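Local coordinates for flagellar biosynthetic protein FlhB (Shewanella putrefaciens CN-32, PDB 6Z0W) that is probably required for building the rod of the flagellar basal body and probably takes part in flagellar protein export as a type III secretion exporter, at residues A10-A15 with E55-Y60; D16-N21 with I62-A67. All blocks are in the same frame, centred on the assembly; numbering follows the deposited sequence.

Interaction 1 of 2, residues A10-A15 with E55-Y60; sequences AEVPNA and EVAREY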
loop_
_atom_site.group_PDB
_atom_site.type_symbol
_atom_site.label_atom_id
_atom_site.label_comp_id
_atom_site.label_asym_id
_atom_site.label_seq_id
_atom_site.Cartn_x
_atom_site.Cartn_y
_atom_site.Cartn_z
ATOM N N ALA A 10 8.392 -11.937 5.702
ATOM C CA ALA A 10 9.278 -12.522 4.696
ATOM C C ALA A 10 8.902 -12.158 3.269
ATOM O O ALA A 10 9.705 -12.410 2.364
ATOM C CB ALA A 10 9.294 -14.045 4.846
ATOM N N GLU A 11 7.707 -11.595 3.031
ATOM C CA GLU A 11 7.252 -11.287 1.673
ATOM C C GLU A 11 7.547 -9.861 1.240
ATOM O O GLU A 11 7.555 -9.588 0.032
ATOM C CB GLU A 11 5.736 -11.502 1.535
ATOM C CG GLU A 11 5.269 -12.947 1.492
ATOM C CD GLU A 11 5.860 -13.709 0.324
ATOM O OE1 GLU A 11 6.026 -13.097 -0.757
ATOM O OE2 GLU A 11 6.184 -14.908 0.500
ATOM N N VAL A 12 7.765 -8.953 2.187
ATOM C CA VAL A 12 7.992 -7.528 1.940
ATOM C C VAL A 12 9.106 -7.286 0.916
ATOM O O VAL A 12 8.969 -6.354 0.101
ATOM C CB VAL A 12 8.280 -6.777 3.259
ATOM C CG1 VAL A 12 8.606 -5.340 2.994
ATOM C CG2 VAL A 12 7.066 -6.798 4.176
ATOM N N PRO A 13 10.204 -8.067 0.895
ATOM C CA PRO A 13 11.197 -7.891 -0.183
ATOM C C PRO A 13 10.631 -8.014 -1.597
ATOM O O PRO A 13 11.269 -7.527 -2.543
ATOM C CB PRO A 13 12.225 -9.001 0.099
ATOM C CG PRO A 13 12.135 -9.196 1.613
ATOM C CD PRO A 13 10.675 -9.051 1.902
ATOM N N ASN A 14 9.479 -8.655 -1.790
ATOM C CA ASN A 14 8.947 -8.802 -3.144
ATOM C C ASN A 14 7.995 -7.666 -3.528
ATOM O O ASN A 14 7.485 -7.661 -4.642
ATOM C CB ASN A 14 8.233 -10.147 -3.294
ATOM C CG ASN A 14 9.114 -11.314 -2.914
ATOM O OD1 ASN A 14 10.309 -11.321 -3.198
ATOM N ND2 ASN A 14 8.541 -12.278 -2.210
ATOM N N ALA A 15 7.785 -6.693 -2.653
ATOM C CA ALA A 15 6.837 -5.624 -2.908
ATOM C C ALA A 15 7.356 -4.696 -4.004
ATOM O O ALA A 15 8.557 -4.470 -4.132
ATOM C CB ALA A 15 6.600 -4.809 -1.624
ATOM N N GLU A 55 10.793 -0.593 7.607
ATOM C CA GLU A 55 12.232 -0.783 7.756
ATOM C C GLU A 55 12.752 -1.864 6.803
ATOM O O GLU A 55 13.830 -1.698 6.211
ATOM C CB GLU A 55 12.584 -1.083 9.212
ATOM C CG GLU A 55 12.685 -2.543 9.580
ATOM C CD GLU A 55 13.186 -2.756 11.012
ATOM O OE1 GLU A 55 13.350 -1.755 11.765
ATOM O OE2 GLU A 55 13.393 -3.936 11.382
ATOM N N VAL A 56 11.980 -2.945 6.585
ATOM C CA VAL A 56 12.406 -3.976 5.633
ATOM C C VAL A 56 12.394 -3.419 4.222
ATOM O O VAL A 56 13.336 -3.617 3.454
ATOM C CB VAL A 56 11.525 -5.243 5.739
ATOM C CG1 VAL A 56 11.842 -6.241 4.605
ATOM C CG2 VAL A 56 11.696 -5.902 7.091
ATOM N N ALA A 57 11.340 -2.683 3.870
ATOM C CA ALA A 57 11.275 -2.081 2.546
ATOM C C ALA A 57 12.472 -1.169 2.279
ATOM O O ALA A 57 13.039 -1.187 1.178
ATOM C CB ALA A 57 9.967 -1.308 2.401
ATOM N N ARG A 58 12.864 -0.359 3.268
ATOM C CA ARG A 58 13.999 0.534 3.068
ATOM C C ARG A 58 15.304 -0.244 2.958
ATOM O O ARG A 58 16.189 0.121 2.176
ATOM C CB ARG A 58 14.099 1.554 4.202
ATOM C CG ARG A 58 15.060 2.708 3.870
ATOM C CD ARG A 58 16.123 3.004 4.947
ATOM N NE ARG A 58 17.112 4.005 4.502
ATOM C CZ ARG A 58 18.375 3.721 4.183
ATOM N NH1 ARG A 58 18.806 2.473 4.261
ATOM N NH2 ARG A 58 19.212 4.679 3.790
ATOM N N GLU A 59 15.455 -1.288 3.768
ATOM C CA GLU A 59 16.593 -2.180 3.610
ATOM C C GLU A 59 16.706 -2.693 2.168
ATOM O O GLU A 59 17.810 -2.736 1.609
ATOM C CB GLU A 59 16.478 -3.330 4.610
ATOM C CG GLU A 59 17.687 -4.217 4.684
ATOM C CD GLU A 59 18.900 -3.535 5.301
ATOM O OE1 GLU A 59 18.713 -2.648 6.172
ATOM O OE2 GLU A 59 20.044 -3.901 4.918
ATOM N N TYR A 60 15.574 -3.042 1.532
ATOM C CA TYR A 60 15.576 -3.609 0.183
ATOM C C TYR A 60 15.391 -2.559 -0.912
ATOM O O TYR A 60 15.176 -2.923 -2.078
ATOM C CB TYR A 60 14.498 -4.697 0.061
ATOM C CG TYR A 60 14.952 -6.034 0.637
ATOM C CD1 TYR A 60 15.424 -7.046 -0.199
ATOM C CD2 TYR A 60 14.950 -6.259 2.005
ATOM C CE1 TYR A 60 15.847 -8.263 0.320
ATOM C CE2 TYR A 60 15.366 -7.470 2.541
ATOM C CZ TYR A 60 15.819 -8.470 1.678
ATOM O OH TYR A 60 16.258 -9.690 2.154
#
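Val-12 and Pro-13 lie in a 3-10 turn ahead of strand 17-20 and pack against the last turn of helix 47-59, part of the alpha/beta cytoplasmic domain of FlhB. The contact has no hydrogen bond across it; it rests on apolar packing.

Ahead of these two, Glu-11 serves its own segment: its carbonyl oxygen accepts from Asn-14 N at 2.8 Å, closing the turn, and its carboxylate also forms a salt bridge with Arg-7. Val-12 is buried and aims CB at the helix. With CG1 anti to its backbone N (chi1 176°), that methyl reaches Val-56 CG1 at 3.7 Å and Ala-57 CB at 4.3 Å, passing over the backbone N of Ala-57. The side chain of Val-12 also touches Ala-43 of strand 40-46, so it meets both strand and helix.

Pro-13 has two neighbours. Its CD edge is 4.1 Å from Val-56 CG1, so the same valine methyl meets both residues of the turn. Its CB and CG lie over one face of the Tyr-60 ring: CB is 3.8 Å from the ring centroid and only 14° off the normal, a CH-pi contact, while CG stands 3.8 Å from Tyr-60 CZ, nearer the hydroxyl end. Tyr-60, the first residue to leave helical geometry, presents one ring face to the proline.

Asn-14 starts away from the helix at CB and ties the turn to itself: its ND2 reaches Glu-11 OE1 at 3.0 Å from above the carboxylate plane, and its backbone O accepts from Lys-30 NZ. Ala-15 ends the turn, its backbone N bonded to Val-12 O. At the other side of the contact, Val-56 O closes the helix end by accepting from Tyr-60 N at 3.0 Å.

Interaction 2 of 2, residues D16-N21 with I62-A67; sequences DVIVVN and IAIVSA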
loop_
_atom_site.group_PDB
_atom_site.type_symbol
_atom_site.label_atom_id
_atom_site.label_comp_id
_atom_site.label_asym_id
_atom_site.label_seq_id
_atom_site.Cartn_x
_atom_site.Cartn_y
_atom_site.Cartn_z
ATOM N N ASP A 16 6.432 -4.083 -4.740
ATOM C CA ASP A 16 6.831 -2.991 -5.622
ATOM C C ASP A 16 6.810 -1.634 -4.928
ATOM O O ASP A 16 7.562 -0.737 -5.324
ATOM C CB ASP A 16 5.922 -2.967 -6.844
ATOM C CG ASP A 16 6.212 -4.110 -7.785
ATOM O OD1 ASP A 16 7.393 -4.241 -8.147
ATOM O OD2 ASP A 16 5.289 -4.890 -8.117
ATOM N N VAL A 17 5.978 -1.464 -3.901
ATOM C CA VAL A 17 5.833 -0.180 -3.223
ATOM C C VAL A 17 5.210 -0.455 -1.868
ATOM O O VAL A 17 4.511 -1.458 -1.690
ATOM C CB VAL A 17 4.980 0.807 -4.065
ATOM C CG1 VAL A 17 3.510 0.400 -4.032
ATOM C CG2 VAL A 17 5.137 2.255 -3.563
ATOM N N ILE A 18 5.510 0.407 -0.895
ATOM C CA ILE A 18 4.780 0.497 0.372
ATOM C C ILE A 18 4.047 1.826 0.375
ATOM O O ILE A 18 4.677 2.885 0.275
ATOM C CB ILE A 18 5.696 0.422 1.603
ATOM C CG1 ILE A 18 6.826 -0.576 1.416
ATOM C CG2 ILE A 18 4.872 0.152 2.882
ATOM C CD1 ILE A 18 6.408 -2.007 1.305
ATOM N N VAL A 19 2.725 1.778 0.477
ATOM C CA VAL A 19 1.902 2.964 0.663
ATOM C C VAL A 19 1.664 3.123 2.147
ATOM O O VAL A 19 1.218 2.178 2.821
ATOM C CB VAL A 19 0.575 2.842 -0.091
ATOM C CG1 VAL A 19 -0.231 4.153 0.022
ATOM C CG2 VAL A 19 0.865 2.451 -1.551
ATOM N N VAL A 20 1.976 4.301 2.672
ATOM C CA VAL A 20 1.903 4.496 4.110
ATOM C C VAL A 20 1.062 5.707 4.448
ATOM O O VAL A 20 0.810 6.576 3.606
ATOM C CB VAL A 20 3.291 4.654 4.797
ATOM C CG1 VAL A 20 4.096 3.425 4.641
ATOM C CG2 VAL A 20 4.009 5.879 4.278
ATOM N N ASN A 21 0.537 5.639 5.680
ATOM C CA ASN A 21 0.214 6.680 6.669
ATOM C C ASN A 21 -1.061 6.410 7.466
ATOM O O ASN A 21 -0.952 6.273 8.698
ATOM C CB ASN A 21 0.138 8.060 6.080
ATOM C CG ASN A 21 1.413 8.817 6.321
ATOM O OD1 ASN A 21 2.446 8.582 5.692
ATOM N ND2 ASN A 21 1.365 9.716 7.303
ATOM N N ILE A 62 12.961 -0.540 -1.484
ATOM C CA ILE A 62 11.610 -0.540 -2.028
ATOM C C ILE A 62 10.970 0.809 -1.729
ATOM O O ILE A 62 10.947 1.254 -0.570
ATOM C CB ILE A 62 10.788 -1.709 -1.468
ATOM C CG1 ILE A 62 11.353 -3.022 -2.032
ATOM C CG2 ILE A 62 9.288 -1.537 -1.805
ATOM C CD1 ILE A 62 10.838 -4.272 -1.397
ATOM N N ALA A 63 10.460 1.467 -2.778
ATOM C CA ALA A 63 9.876 2.798 -2.623
ATOM C C ALA A 63 8.763 2.807 -1.568
ATOM O O ALA A 63 7.888 1.938 -1.540
ATOM C CB ALA A 63 9.330 3.298 -3.958
ATOM N N ILE A 64 8.825 3.776 -0.678
ATOM C CA ILE A 64 7.804 4.001 0.329
ATOM C C ILE A 64 7.181 5.352 0.011
ATOM O O ILE A 64 7.892 6.362 -0.062
ATOM C CB ILE A 64 8.401 4.015 1.740
ATOM C CG1 ILE A 64 9.148 2.703 2.030
ATOM C CG2 ILE A 64 7.298 4.334 2.747
ATOM C CD1 ILE A 64 9.997 2.756 3.288
ATOM N N VAL A 65 5.872 5.397 -0.209
ATOM C CA VAL A 65 5.253 6.669 -0.567
ATOM C C VAL A 65 4.092 6.930 0.376
ATOM O O VAL A 65 3.372 6.003 0.765
ATOM C CB VAL A 65 4.817 6.726 -2.047
ATOM C CG1 VAL A 65 5.913 6.128 -2.935
ATOM C CG2 VAL A 65 3.527 5.993 -2.275
ATOM N N SER A 66 3.943 8.192 0.780
ATOM C CA SER A 66 2.884 8.592 1.692
ATOM C C SER A 66 1.707 9.124 0.883
ATOM O O SER A 66 1.804 10.187 0.253
ATOM C CB SER A 66 3.354 9.644 2.688
ATOM O OG SER A 66 2.242 10.019 3.487
ATOM N N ALA A 67 0.592 8.395 0.943
ATOM C CA ALA A 67 -0.700 8.875 0.451
ATOM C C ALA A 67 -1.744 8.374 1.441
ATOM O O ALA A 67 -2.322 7.303 1.250
ATOM C CB ALA A 67 -0.976 8.380 -0.975
HETATM O O HOH W 1 9.989 -0.192 -5.250
#
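Ile-18, Val-20 and Val-65 bury the most surface where strands 17-20 and 64-66 run side by side as parallel neighbours in the mixed sheet of the domain, their directions 26° apart. Ile-18 uses both backbone groups: its N donates to Ala-63 O at 2.9 Å, and its O accepts from Val-65 N at 2.8 Å, nearly head-on. Val-65 O takes Val-20 N, continuing the parallel ladder.

On one face Ile-18 and Ile-64 lie alongside each other, with Ile-18 CG1 4.1 Å from Ile-64 CG1, and Val-20 CG1 joins them at 3.8 Å from Ile-64 CG2; Ile-18 and Val-20 also touch helix 47-59. On the other face the side chains of Val-65 and Val-17 cross at about a right angle beneath helix 89-100, Val-65 CG1 4.0 Å from Val-17 CG2.

Asn-21 probably belongs to this family's Asn-Pro-X-His autocleavage motif. A chi1 of 177° swings Ser-66 OG opposite its N, where it donates to Asn-21 OD1 at 2.6 Å from above the carbonyl plane; with an alanine here, OD1 would probably lose this donor and the amide be freer to turn. Next along, Ala-67 N donates to Val-20 O at 3.2 Å.

How the interactions relate
Interaction 2 lies near the middle of the domain, its centre about 6 Å from that of the chain, and is built on sheet backbone bonds with aliphatic side chains on both faces. Interaction 1 is farther out, its centre about 13 Å from the same point, and depends on side-chain packing alone, with an exposed tyrosine on its outer side. The two share chain: residues 10-15 lead straight into 16-21, and helix 47-59 precedes strand 64-66. They also touch, Ala-57 CB lying 3.4 Å from Ile-18 CG1, so the helix end packs on the turn and on the sheet together. Ala-57 O and Ile-62 N, 2.7 Å apart, probably bond as the chain leaves the helix for the strand.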